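Local coordinates for protein walker-Type ATPase (Pyrococcus abyssi, PDB 2QEN) that binds ADP and magnesium, and is probably an archaeal P-loop ATPase whose nucleotide-binding domain is followed by a winged-helix domain, its cellular role being unknown, at residues Pro32-Leu37 against Gly196-Lys201; Ile97-Lys102 against Gly124-Glu129; Val132-Ala137 against Ile167-Ser172; Glu233-Ile238 against Asp341-Thr346; Gly272-Leu277 against Met327-Glu332. The protein carries 1 engineered substitution. All coordinates share one frame; numbering follows the deposited sequence.

Contact 1 of 5, residues Pro32-Leu37 against Gly196-Lys201; sequences PLTLLL and GEVLVK
Leu-36 of strand 33-37 meets Val-198 of strand 196-199 on one face of the parallel beta sheet of the P-loop NTPase fold, in which 196-199 is an outermost strand of this chain. The leucine carries the contact on that face. Its CB leads up from the sheet, and CG lies anti to the backbone N (chi1 -175°), a turn that carries CD1 over the neighbouring strand, 3.7 Å from Val-198 O. There CD1 touches Val-198 CG1 at 3.6 Å and Val-200 CG2 at 3.8 Å, reaching two successive valines of that face. The same leucine lies close to Lys-44, which binds ADP, and Leu-24 of helix 18-30 packs over this face. Thr-34 adds its methyl, while its hydroxyl turns to a hydrogen bond with Ser-27.

On the other face, Leu-35 and Glu-197 run side by side, and Leu-37 reaches across with CD1 4.0 Å from Glu-197 CD, so that the carboxylate end of an otherwise exposed glutamate rests on leucine methyls. Helix 174-181 covers the leucines here.

Between the faces, five backbone hydrogen bonds join the strands in parallel register. Gly-196 begins the series, giving its N-H to Leu-33 O and accepting from Leu-35 N. The last runs beyond the paired residues toward the nucleotide site: Val-200 N donates to Leu-37 O at 2.7 Å, almost straight at 176°.

Contact 2 of 5, residues Ile97-Lys102 against Gly124-Glu129; sequences ISLNLK and GEELGE
The carboxylate of Glu-126, the flat group of this contact, is met by Ser-98: OG donates to OE2 at 3.1 Å from the syn side, tilted 27° out of the carboxylate plane. The contact fastens the loop that follows helix 88-95 to the C-terminal turn of helix 113-127, at the surface of the ATPase domain and away from the nucleotide site. The backbone N of Ser-98 points at the same oxygen in a straight but weak bond of 3.3 Å, so OE2 gathers both donors of one residue. OE1 lies against Leu-99, 3.6 Å from CB and CG. With CG anti to its backbone N (chi1 180°) and the chain extended beyond, Glu-126 spans from helix to loop at full length.

Beneath this polar link Ile-97 crosses Leu-127 at about a right angle, and Phe-91 and Leu-123 also touch the isoleucine. Cutting Ile-97 back to an alanine is likely to leave the two methyls of Leu-127 without their loop partner and open a gap between the loop and the last turn of helix 113-127. In the apolar pair, Ile-97 CG1 lies 3.7 Å from Leu-127 CD2, and CD1 sits 3.8 Å from both leucine methyls.

Contact 3 of 5, residues Val132-Ala137 against Ile167-Ser172; sequences VAFDEA and IILTGS
Thr-170 OG1 is gripped twice, from the neighbouring strand and the residue after it: it accepts from Glu-136 N at 2.9 Å and donates to Asp-135 OD1 at 2.5 Å, a doubtfully short length. These neighbouring parallel strands belong to a beta-alpha-beta unit with helix 149-161 as the crossover, and their C-terminal ends form part of the P-loop NTPase nucleotide site. Asp-135 and Glu-136 close a hydrophobic strand in a way consistent with a Walker B motif; both were seen to bind magnesium in a structure of this protein, though not as ligands of the ion here. The threonine probably orients the aspartate, whose OD2 pairs closely with the hydroxyl of Ser-45, itself a magnesium ligand.

Glu-136 bends back at chi2 (-68°), which brings its carboxylate over the end of the other strand. There Ser-172 holds both oxygens: its N donates to OE1 at 2.9 Å, and its OG to the syn lone pair of OE2 at 2.6 Å. Lys-44 bonds the same hydroxyl, and Gln-138 also bonds OE1. A leucine in place of Glu-136, lacking the carboxylate, would probably leave Ser-172 N and OG without their acceptors and weaken the site's hold on the metal.

Farther back the strands exchange regular backbone bonds, including Phe-134 N to Ile-168 O. The Phe-134 ring points to the face of Val-132, Ile-167 and Leu-169, and packs edge-to-face with Phe-155. The Leu-169 side chain runs alongside that of Phe-134, with CD2 3.7 Å from Phe-134 CD1, while Leu-169 CB meets Ala-137 CB at 3.8 Å.

Contact 4 of 5, residues Glu233-Ile238 against Asp341-Thr346; sequences ELLDGI and DPVVAT
A capped helix start, that of the C-terminal helix 342-348, docks against the type I' turn that joins helix 225-235 to helix 239-252. Asp-341 is the N-cap: with CG anti to its backbone N (chi1 179°), OD1 swings round to accept from Val-343 N at 2.9 Å, the N-H arriving from above the carboxylate plane. OD2 accepts from Trp-241, so the capping residue ties the start of helix 342-348 to helix 239-252. Ile-238, at the N-cap position of that helix, lays CG1 3.8 Å from Asp-341 OD1 and also touches Arg-41, which binds ADP.

The turn itself meets the first helical residues. Asp-236, in a positive-phi conformation, directs CB onto the proline ring, 3.3 Å from Pro-342 CG, tight and doubtful in its exact length. Val-343 CG2 rests on Leu-235 CD2 and on Leu-234 O, each 3.8 Å away. Behind them Leu-235 is packed by Phe-245 and Met-259, and Val-343 by Ala-266. Along the helix, Pro-342 O is approached from opposite faces by Thr-346 N and OG1.

Between the two segments the contact is thus van der Waals packing, while the polar groups of Asp-341 and Pro-342 bond within helix 342-348 or to Trp-241. Its fit depends on shape, and the capping carboxylate, held at both oxygens, is likely to keep its charge beside the N-terminal end of the helix dipole.

Contact 5 of 5, residues Gly272-Leu277 against Met327-Glu332; sequences GELEEL and MNWIVE
Trp-329, with Leu-277 over one face of its indole, carries most of this contact between the long helix 255-280 and the loop leading into the two-stranded hairpin, probably the wing of the winged-helix domain. Leu-277 CD1 stands 3.8 Å from the centroid of the five-membered ring, 24° off the normal, a CH-pi contact; it is nearest to Trp-329 NE1, at 3.5 Å. The leucine's other methyl, CD2, passes to Met-327 CE at 3.7 Å, so its two branches divide between tryptophan and methionine. Met-327 immediately precedes Asn-328, the positive-phi residue of a Schellman motif closing helix 314-326.

One helical turn earlier, Glu-273 brings CB to the edge of the six-membered ring, in its plane. Its CG is anti to the carbonyl carbon (chi1 -65°), and the extended chain then carries the carboxylate past the ring to a salt bridge between OE2 and Arg-41, an ADP-binding residue. The helix thus joins this loop and the nucleotide site through one glutamate. Leu-274 comes in obliquely, its CD2 3.9 Å from both Trp-329 CH2 and CZ3, while Glu-273 OE1 lies 3.7 Å from that same CH2.

How the contacts relate
Contacts 1 and 3 form the buried core: both belong to the central parallel sheet, where strands 33-37 and 165-171 are neighbours joined by backbone bonds such as Leu-36 N to Leu-169 O. Contact 1 is mainly backbone bonding and aliphatic packing, whereas contact 3 adds carboxylates and hydroxyls at the magnesium site. Contact 2, on the surface about 41 Å between centres from contact 5, rests on one glutamate and an apolar pair. Contacts 4 and 5 are partly buried and work by side-chain packing; Val-344 touches Trp-329 between them. Asn-328 of contact 5 bonds Ser-172 O of contact 3, linking the C-terminal part to the nucleotide site.

Contact 1 of 5, residues Pro32-Leu37 against Gly196-Lys201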
# COMPACT_ATOMS: atom_id res chain seq x y z
N PRO A 32 4.91 -19.02 4.85
CA PRO A 32 3.71 -18.70 5.66
C PRO A 32 3.38 -17.19 5.66
O PRO A 32 2.21 -16.79 5.84
CB PRO A 32 4.10 -19.17 7.07
CG PRO A 32 5.23 -20.16 6.86
CD PRO A 32 5.99 -19.58 5.69
N LEU A 33 4.41 -16.37 5.45
CA LEU A 33 4.31 -14.92 5.51
C LEU A 33 4.83 -14.31 4.19
O LEU A 33 5.93 -14.65 3.72
CB LEU A 33 5.18 -14.42 6.67
CG LEU A 33 4.83 -13.21 7.55
CD1 LEU A 33 6.10 -12.60 8.13
CD2 LEU A 33 4.01 -12.16 6.87
N THR A 34 4.06 -13.39 3.61
CA THR A 34 4.39 -12.74 2.33
C THR A 34 4.26 -11.23 2.50
O THR A 34 3.32 -10.76 3.14
CB THR A 34 3.43 -13.25 1.21
OG1 THR A 34 3.69 -14.63 0.97
CG2 THR A 34 3.59 -12.48 -0.10
N LEU A 35 5.21 -10.47 1.96
CA LEU A 35 5.12 -9.01 1.93
C LEU A 35 4.77 -8.53 0.52
O LEU A 35 5.41 -8.92 -0.45
CB LEU A 35 6.42 -8.34 2.44
CG LEU A 35 7.13 -8.95 3.66
CD1 LEU A 35 8.39 -8.18 4.03
CD2 LEU A 35 6.18 -9.05 4.86
N LEU A 36 3.73 -7.70 0.42
CA LEU A 36 3.37 -7.10 -0.84
C LEU A 36 3.76 -5.62 -0.84
O LEU A 36 3.19 -4.83 -0.10
CB LEU A 36 1.88 -7.31 -1.14
CG LEU A 36 1.39 -6.83 -2.50
CD1 LEU A 36 1.81 -7.83 -3.56
CD2 LEU A 36 -0.13 -6.67 -2.49
N LEU A 37 4.74 -5.28 -1.68
CA LEU A 37 5.47 -4.02 -1.54
C LEU A 37 5.49 -3.16 -2.80
O LEU A 37 5.56 -3.68 -3.91
CB LEU A 37 6.92 -4.31 -1.12
CG LEU A 37 7.13 -5.19 0.12
CD1 LEU A 37 8.63 -5.55 0.31
CD2 LEU A 37 6.57 -4.51 1.38
N GLY A 196 8.21 -14.18 2.05
CA GLY A 196 8.27 -13.92 0.62
C GLY A 196 8.07 -12.43 0.37
O GLY A 196 7.54 -11.71 1.22
N GLU A 197 8.50 -11.96 -0.80
CA GLU A 197 8.35 -10.56 -1.16
C GLU A 197 7.86 -10.47 -2.58
O GLU A 197 8.50 -10.98 -3.51
CB GLU A 197 9.67 -9.78 -1.04
CG GLU A 197 10.09 -9.52 0.41
CD GLU A 197 11.28 -8.58 0.53
OE1 GLU A 197 11.75 -8.02 -0.49
OE2 GLU A 197 11.74 -8.39 1.67
N VAL A 198 6.70 -9.83 -2.73
CA VAL A 198 6.13 -9.55 -4.03
C VAL A 198 6.11 -8.03 -4.24
O VAL A 198 5.49 -7.28 -3.46
CB VAL A 198 4.74 -10.22 -4.18
CG1 VAL A 198 4.10 -9.87 -5.53
CG2 VAL A 198 4.89 -11.75 -4.02
N LEU A 199 6.82 -7.60 -5.28
CA LEU A 199 7.05 -6.21 -5.62
C LEU A 199 6.10 -5.77 -6.72
O LEU A 199 6.05 -6.39 -7.79
CB LEU A 199 8.48 -6.03 -6.12
CG LEU A 199 9.69 -5.93 -5.16
CD1 LEU A 199 9.55 -6.70 -3.88
CD2 LEU A 199 10.98 -6.31 -5.89
N VAL A 200 5.35 -4.69 -6.45
CA VAL A 200 4.43 -4.08 -7.42
C VAL A 200 4.99 -2.73 -7.86
O VAL A 200 5.05 -1.78 -7.07
CB VAL A 200 2.97 -3.93 -6.88
CG1 VAL A 200 2.05 -3.41 -7.96
CG2 VAL A 200 2.44 -5.25 -6.32
N LYS A 201 5.39 -2.67 -9.13
CA LYS A 201 6.03 -1.51 -9.72
C LYS A 201 5.07 -0.79 -10.66
O LYS A 201 4.10 -1.40 -11.11
CB LYS A 201 7.25 -1.97 -10.53
CG LYS A 201 8.22 -2.88 -9.79
CD LYS A 201 8.95 -2.14 -8.67
CE LYS A 201 10.28 -2.81 -8.32
NZ LYS A 201 10.85 -2.24 -7.06

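Contact 2 of 5, residues Ile97-Lys102 against Gly124-Glu129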
# COMPACT_ATOMS: atom_id res chain seq x y z
N ILE A 97 -18.54 -23.68 3.18
CA ILE A 97 -17.93 -24.06 4.46
C ILE A 97 -19.00 -24.53 5.45
O ILE A 97 -20.03 -23.86 5.63
CB ILE A 97 -17.16 -22.87 5.10
CG1 ILE A 97 -16.01 -22.43 4.20
CG2 ILE A 97 -16.63 -23.25 6.49
CD1 ILE A 97 -15.57 -20.98 4.39
N SER A 98 -18.76 -25.67 6.10
CA SER A 98 -19.67 -26.19 7.11
C SER A 98 -19.32 -25.70 8.52
O SER A 98 -20.22 -25.47 9.34
CB SER A 98 -19.70 -27.72 7.06
OG SER A 98 -18.40 -28.26 7.16
N LEU A 99 -18.03 -25.56 8.80
CA LEU A 99 -17.53 -25.01 10.08
C LEU A 99 -18.14 -23.66 10.47
O LEU A 99 -18.34 -22.80 9.62
CB LEU A 99 -16.01 -24.83 10.03
CG LEU A 99 -15.03 -25.85 10.62
CD1 LEU A 99 -13.74 -25.11 10.94
CD2 LEU A 99 -15.56 -26.55 11.87
N ASN A 100 -18.41 -23.50 11.76
CA ASN A 100 -18.81 -22.22 12.33
C ASN A 100 -17.64 -21.62 13.12
O ASN A 100 -16.77 -22.35 13.60
CB ASN A 100 -20.02 -22.38 13.25
CG ASN A 100 -21.32 -22.65 12.49
OD1 ASN A 100 -21.58 -22.05 11.44
ND2 ASN A 100 -22.14 -23.54 13.03
N LEU A 101 -17.64 -20.30 13.25
CA LEU A 101 -16.62 -19.61 14.02
C LEU A 101 -17.18 -19.16 15.36
O LEU A 101 -18.10 -18.34 15.40
CB LEU A 101 -16.05 -18.42 13.24
CG LEU A 101 -15.10 -18.69 12.07
CD1 LEU A 101 -14.84 -17.39 11.29
CD2 LEU A 101 -13.78 -19.29 12.56
N LYS A 102 -16.60 -19.70 16.43
CA LYS A 102 -16.99 -19.35 17.80
C LYS A 102 -16.76 -17.87 18.13
O LYS A 102 -17.61 -17.23 18.76
CB LYS A 102 -16.25 -20.24 18.81
CG LYS A 102 -16.55 -19.93 20.28
CD LYS A 102 -16.44 -21.16 21.19
CE LYS A 102 -16.91 -20.81 22.60
NZ LYS A 102 -17.31 -22.01 23.40
N GLY A 124 -9.11 -22.86 7.72
CA GLY A 124 -8.11 -23.14 6.69
C GLY A 124 -7.94 -24.63 6.43
O GLY A 124 -7.72 -25.04 5.28
N GLU A 125 -8.03 -25.43 7.48
CA GLU A 125 -7.91 -26.89 7.39
C GLU A 125 -8.96 -27.51 6.50
O GLU A 125 -8.68 -28.49 5.81
CB GLU A 125 -8.00 -27.53 8.78
CG GLU A 125 -6.68 -27.67 9.48
CD GLU A 125 -6.81 -28.14 10.92
OE1 GLU A 125 -7.80 -28.83 11.27
OE2 GLU A 125 -5.89 -27.82 11.71
N GLU A 126 -10.17 -26.96 6.54
CA GLU A 126 -11.25 -27.45 5.70
C GLU A 126 -11.07 -26.98 4.26
O GLU A 126 -11.23 -27.77 3.32
CB GLU A 126 -12.61 -27.01 6.24
CG GLU A 126 -13.75 -27.51 5.37
CD GLU A 126 -15.13 -27.26 5.94
OE1 GLU A 126 -15.23 -26.88 7.13
OE2 GLU A 126 -16.11 -27.46 5.19
N LEU A 127 -10.73 -25.70 4.10
CA LEU A 127 -10.62 -25.06 2.80
C LEU A 127 -9.33 -25.43 2.07
O LEU A 127 -9.27 -25.41 0.83
CB LEU A 127 -10.70 -23.53 2.95
CG LEU A 127 -12.03 -22.93 3.40
CD1 LEU A 127 -11.81 -21.62 4.16
CD2 LEU A 127 -12.91 -22.70 2.21
N GLY A 128 -8.29 -25.75 2.84
CA GLY A 128 -6.94 -25.91 2.30
C GLY A 128 -6.04 -24.87 2.92
O GLY A 128 -5.00 -25.19 3.49
N GLU A 129 -6.51 -23.62 2.85
CA GLU A 129 -5.76 -22.43 3.25
C GLU A 129 -6.75 -21.31 3.54
O GLU A 129 -7.74 -21.15 2.82
CB GLU A 129 -4.93 -21.98 2.05
CG GLU A 129 -3.68 -21.24 2.37
CD GLU A 129 -2.68 -21.39 1.26
OE1 GLU A 129 -2.81 -20.69 0.23
OE2 GLU A 129 -1.74 -22.21 1.41

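Contact 3 of 5, residues Val132-Ala137 against Ile167-Ser172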
# COMPACT_ATOMS: atom_id res chain seq x y z
N VAL A 132 -5.16 -14.19 5.90
CA VAL A 132 -5.38 -12.95 6.64
C VAL A 132 -4.43 -11.92 6.09
O VAL A 132 -3.22 -12.10 6.14
CB VAL A 132 -5.16 -13.10 8.17
CG1 VAL A 132 -5.45 -11.76 8.89
CG2 VAL A 132 -6.03 -14.20 8.73
N ALA A 133 -4.98 -10.85 5.52
CA ALA A 133 -4.17 -9.77 4.94
C ALA A 133 -4.29 -8.46 5.72
O ALA A 133 -5.38 -8.00 6.04
CB ALA A 133 -4.53 -9.56 3.49
N PHE A 134 -3.13 -7.89 6.03
CA PHE A 134 -3.04 -6.61 6.70
C PHE A 134 -2.56 -5.56 5.69
O PHE A 134 -1.41 -5.57 5.25
CB PHE A 134 -2.09 -6.70 7.90
CG PHE A 134 -2.60 -7.59 9.02
CD1 PHE A 134 -2.32 -8.96 9.02
CD2 PHE A 134 -3.35 -7.06 10.07
CE1 PHE A 134 -2.78 -9.79 10.04
CE2 PHE A 134 -3.81 -7.89 11.12
CZ PHE A 134 -3.53 -9.25 11.10
N ASP A 135 -3.45 -4.65 5.31
CA ASP A 135 -3.12 -3.62 4.35
C ASP A 135 -2.46 -2.46 5.06
O ASP A 135 -3.02 -1.93 6.01
CB ASP A 135 -4.38 -3.14 3.60
CG ASP A 135 -4.10 -2.81 2.14
OD1 ASP A 135 -2.90 -2.79 1.71
OD2 ASP A 135 -5.10 -2.60 1.41
N GLU A 136 -1.26 -2.10 4.60
CA GLU A 136 -0.44 -1.05 5.22
C GLU A 136 -0.12 -1.41 6.67
O GLU A 136 -0.34 -0.62 7.61
CB GLU A 136 -1.09 0.35 5.11
CG GLU A 136 -1.44 0.83 3.68
CD GLU A 136 -0.24 1.13 2.79
OE1 GLU A 136 0.90 1.25 3.29
OE2 GLU A 136 -0.43 1.25 1.55
N ALA A 137 0.47 -2.59 6.82
CA ALA A 137 0.74 -3.22 8.10
C ALA A 137 1.79 -2.47 8.95
O ALA A 137 1.93 -2.74 10.15
CB ALA A 137 1.14 -4.68 7.89
N ILE A 167 -0.45 -15.32 5.83
CA ILE A 167 -0.52 -13.91 6.21
C ILE A 167 0.18 -13.10 5.11
O ILE A 167 1.27 -13.47 4.66
CB ILE A 167 0.09 -13.66 7.61
CG1 ILE A 167 -0.76 -14.31 8.71
CG2 ILE A 167 0.29 -12.14 7.89
CD1 ILE A 167 -0.16 -14.16 10.09
N ILE A 168 -0.50 -12.07 4.63
CA ILE A 168 0.06 -11.11 3.68
C ILE A 168 0.10 -9.77 4.40
O ILE A 168 -0.90 -9.34 4.96
CB ILE A 168 -0.81 -10.99 2.40
CG1 ILE A 168 -0.87 -12.34 1.67
CG2 ILE A 168 -0.26 -9.89 1.45
CD1 ILE A 168 -1.91 -12.39 0.55
N LEU A 169 1.27 -9.13 4.38
CA LEU A 169 1.43 -7.77 4.88
C LEU A 169 1.81 -6.87 3.71
O LEU A 169 2.75 -7.15 2.97
CB LEU A 169 2.53 -7.69 5.97
CG LEU A 169 2.48 -8.69 7.14
CD1 LEU A 169 3.66 -8.43 8.06
CD2 LEU A 169 1.19 -8.58 7.92
N THR A 170 1.05 -5.81 3.53
CA THR A 170 1.35 -4.87 2.47
C THR A 170 1.89 -3.60 3.12
O THR A 170 1.64 -3.33 4.30
CB THR A 170 0.12 -4.51 1.58
OG1 THR A 170 -0.53 -3.34 2.11
CG2 THR A 170 -0.88 -5.68 1.47
N GLY A 171 2.64 -2.84 2.33
CA GLY A 171 3.16 -1.55 2.76
C GLY A 171 3.57 -0.69 1.58
O GLY A 171 4.26 -1.14 0.66
N SER A 172 3.10 0.56 1.59
CA SER A 172 3.60 1.60 0.70
C SER A 172 4.89 2.20 1.27
O SER A 172 5.76 2.63 0.51
CB SER A 172 2.55 2.69 0.50
OG SER A 172 1.36 2.16 -0.07

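Contact 4 of 5, residues Glu233-Ile238 against Asp341-Thr346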
# COMPACT_ATOMS: atom_id res chain seq x y z
N GLU A 233 3.68 10.54 -20.46
CA GLU A 233 4.86 11.33 -20.12
C GLU A 233 4.67 12.15 -18.85
O GLU A 233 5.62 12.30 -18.07
CB GLU A 233 5.26 12.23 -21.28
CG GLU A 233 5.86 11.50 -22.49
CD GLU A 233 6.88 10.38 -22.14
OE1 GLU A 233 6.49 9.40 -21.44
OE2 GLU A 233 8.04 10.46 -22.60
N LEU A 234 3.47 12.68 -18.62
CA LEU A 234 3.19 13.36 -17.35
C LEU A 234 2.87 12.40 -16.20
O LEU A 234 3.25 12.67 -15.05
CB LEU A 234 2.07 14.40 -17.48
CG LEU A 234 2.35 15.84 -17.94
CD1 LEU A 234 3.79 16.29 -17.68
CD2 LEU A 234 2.02 16.04 -19.40
N LEU A 235 2.16 11.31 -16.49
CA LEU A 235 1.65 10.45 -15.41
C LEU A 235 2.43 9.13 -15.12
O LEU A 235 2.11 8.45 -14.15
CB LEU A 235 0.13 10.19 -15.57
CG LEU A 235 -0.80 11.41 -15.72
CD1 LEU A 235 -2.27 10.99 -15.97
CD2 LEU A 235 -0.71 12.40 -14.54
N ASP A 236 3.38 8.78 -15.98
CA ASP A 236 4.44 7.74 -15.73
C ASP A 236 4.08 6.38 -15.06
O ASP A 236 4.77 5.90 -14.13
CB ASP A 236 5.66 8.38 -15.02
CG ASP A 236 6.63 9.18 -15.98
OD1 ASP A 236 6.38 9.37 -17.21
OD2 ASP A 236 7.69 9.63 -15.47
N GLY A 237 3.02 5.73 -15.53
CA GLY A 237 2.77 4.33 -15.09
C GLY A 237 2.11 4.10 -13.73
O GLY A 237 1.98 2.95 -13.28
N ILE A 238 1.69 5.18 -13.07
CA ILE A 238 0.99 5.06 -11.80
C ILE A 238 -0.51 4.90 -12.08
O ILE A 238 -1.15 5.83 -12.55
CB ILE A 238 1.23 6.28 -10.85
CG1 ILE A 238 2.72 6.66 -10.79
CG2 ILE A 238 0.59 6.04 -9.45
CD1 ILE A 238 3.55 5.87 -9.81
N ASP A 341 7.26 9.12 -6.91
CA ASP A 341 6.11 9.33 -7.80
C ASP A 341 6.29 10.66 -8.56
O ASP A 341 6.32 11.71 -7.95
CB ASP A 341 4.82 9.35 -6.96
CG ASP A 341 3.54 9.58 -7.79
OD1 ASP A 341 3.61 9.93 -8.99
OD2 ASP A 341 2.43 9.42 -7.23
N PRO A 342 6.39 10.60 -9.91
CA PRO A 342 6.63 11.79 -10.75
C PRO A 342 5.52 12.85 -10.68
O PRO A 342 5.78 14.03 -10.93
CB PRO A 342 6.69 11.21 -12.16
CG PRO A 342 5.97 9.93 -12.08
CD PRO A 342 6.30 9.38 -10.73
N VAL A 343 4.29 12.43 -10.37
CA VAL A 343 3.19 13.35 -10.13
C VAL A 343 3.38 14.14 -8.81
O VAL A 343 3.13 15.35 -8.76
CB VAL A 343 1.83 12.62 -10.23
CG1 VAL A 343 0.65 13.54 -9.90
CG2 VAL A 343 1.67 12.02 -11.61
N VAL A 344 3.85 13.48 -7.75
CA VAL A 344 4.27 14.18 -6.53
C VAL A 344 5.32 15.26 -6.86
O VAL A 344 5.20 16.40 -6.41
CB VAL A 344 4.76 13.21 -5.42
CG1 VAL A 344 5.32 13.96 -4.20
CG2 VAL A 344 3.62 12.33 -4.96
N ALA A 345 6.32 14.92 -7.68
CA ALA A 345 7.29 15.91 -8.14
C ALA A 345 6.63 17.11 -8.87
O ALA A 345 6.97 18.27 -8.59
CB ALA A 345 8.35 15.23 -9.02
N THR A 346 5.70 16.83 -9.78
CA THR A 346 4.93 17.88 -10.48
C THR A 346 4.20 18.80 -9.51
O THR A 346 4.26 20.02 -9.64
CB THR A 346 3.95 17.26 -11.51
OG1 THR A 346 4.71 16.54 -12.50
CG2 THR A 346 3.10 18.33 -12.22

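Contact 5 of 5, residues Gly272-Leu277 against Met327-Glu332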
# COMPACT_ATOMS: atom_id res chain seq x y z
N GLY A 272 -2.41 17.11 1.40
CA GLY A 272 -2.93 16.54 2.65
C GLY A 272 -1.88 15.70 3.36
O GLY A 272 -1.70 15.81 4.56
N GLU A 273 -1.18 14.87 2.58
CA GLU A 273 -0.07 14.06 3.07
C GLU A 273 1.17 14.90 3.43
O GLU A 273 1.87 14.59 4.39
CB GLU A 273 0.32 13.02 2.04
CG GLU A 273 -0.73 11.98 1.78
CD GLU A 273 -0.67 11.43 0.38
OE1 GLU A 273 0.42 11.40 -0.23
OE2 GLU A 273 -1.74 11.02 -0.13
N LEU A 274 1.43 15.95 2.66
CA LEU A 274 2.52 16.86 2.98
C LEU A 274 2.27 17.64 4.28
O LEU A 274 3.22 17.99 4.99
CB LEU A 274 2.82 17.80 1.81
CG LEU A 274 3.40 17.19 0.53
CD1 LEU A 274 3.45 18.24 -0.58
CD2 LEU A 274 4.80 16.57 0.75
N GLU A 275 0.99 17.90 4.59
CA GLU A 275 0.58 18.48 5.88
C GLU A 275 1.04 17.59 7.03
O GLU A 275 1.61 18.08 8.01
CB GLU A 275 -0.95 18.63 5.96
CG GLU A 275 -1.54 19.86 5.29
CD GLU A 275 -3.02 20.08 5.64
OE1 GLU A 275 -3.74 19.09 5.96
OE2 GLU A 275 -3.48 21.25 5.60
N GLU A 276 0.77 16.29 6.91
CA GLU A 276 1.16 15.30 7.91
C GLU A 276 2.67 15.35 8.16
O GLU A 276 3.11 15.43 9.31
CB GLU A 276 0.72 13.89 7.50
CG GLU A 276 -0.81 13.70 7.36
CD GLU A 276 -1.22 12.28 6.92
OE1 GLU A 276 -0.59 11.69 6.01
OE2 GLU A 276 -2.21 11.76 7.49
N LEU A 277 3.45 15.32 7.08
CA LEU A 277 4.91 15.41 7.15
C LEU A 277 5.41 16.71 7.78
O LEU A 277 6.34 16.69 8.59
CB LEU A 277 5.54 15.27 5.76
CG LEU A 277 6.05 13.93 5.23
CD1 LEU A 277 6.73 14.15 3.88
CD2 LEU A 277 7.01 13.28 6.20
N MET A 327 9.87 5.91 4.10
CA MET A 327 8.48 6.27 3.86
C MET A 327 8.15 6.15 2.37
O MET A 327 7.00 6.30 1.98
CB MET A 327 8.22 7.71 4.34
CG MET A 327 7.78 7.86 5.80
SD MET A 327 7.84 9.60 6.31
CE MET A 327 6.26 9.81 7.07
N ASN A 328 9.17 5.93 1.54
CA ASN A 328 9.02 5.81 0.09
C ASN A 328 8.56 7.10 -0.63
O ASN A 328 7.95 7.04 -1.71
CB ASN A 328 8.07 4.66 -0.26
CG ASN A 328 8.66 3.69 -1.26
OD1 ASN A 328 9.73 3.93 -1.82
ND2 ASN A 328 7.95 2.60 -1.50
N TRP A 329 8.86 8.27 -0.05
CA TRP A 329 8.64 9.54 -0.77
C TRP A 329 9.68 9.64 -1.88
O TRP A 329 9.42 10.19 -2.95
CB TRP A 329 8.75 10.76 0.15
CG TRP A 329 7.52 10.96 0.99
CD1 TRP A 329 7.33 10.54 2.27
CD2 TRP A 329 6.31 11.65 0.62
NE1 TRP A 329 6.09 10.90 2.71
CE2 TRP A 329 5.44 11.59 1.72
CE3 TRP A 329 5.90 12.32 -0.54
CZ2 TRP A 329 4.16 12.16 1.71
CZ3 TRP A 329 4.63 12.89 -0.56
CH2 TRP A 329 3.77 12.81 0.56
N ILE A 330 10.83 9.02 -1.60
CA ILE A 330 12.04 9.21 -2.37
C ILE A 330 12.78 7.90 -2.65
O ILE A 330 12.76 6.99 -1.84
CB ILE A 330 12.93 10.26 -1.63
CG1 ILE A 330 13.04 11.52 -2.42
CG2 ILE A 330 14.27 9.74 -1.13
CD1 ILE A 330 12.08 12.47 -1.94
N VAL A 331 13.40 7.84 -3.82
CA VAL A 331 14.38 6.82 -4.14
C VAL A 331 15.77 7.48 -4.27
O VAL A 331 15.89 8.60 -4.80
CB VAL A 331 14.00 6.08 -5.46
CG1 VAL A 331 14.90 4.91 -5.69
CG2 VAL A 331 12.56 5.56 -5.41
N GLU A 332 16.80 6.81 -3.74
CA GLU A 332 18.19 7.17 -4.02
C GLU A 332 18.79 6.14 -4.96
O GLU A 332 18.87 4.96 -4.62
CB GLU A 332 19.03 7.25 -2.74
CG GLU A 332 20.51 7.58 -3.02
CD GLU A 332 21.38 7.73 -1.76
OE1 GLU A 332 20.94 7.35 -0.65
OE2 GLU A 332 22.53 8.24 -1.90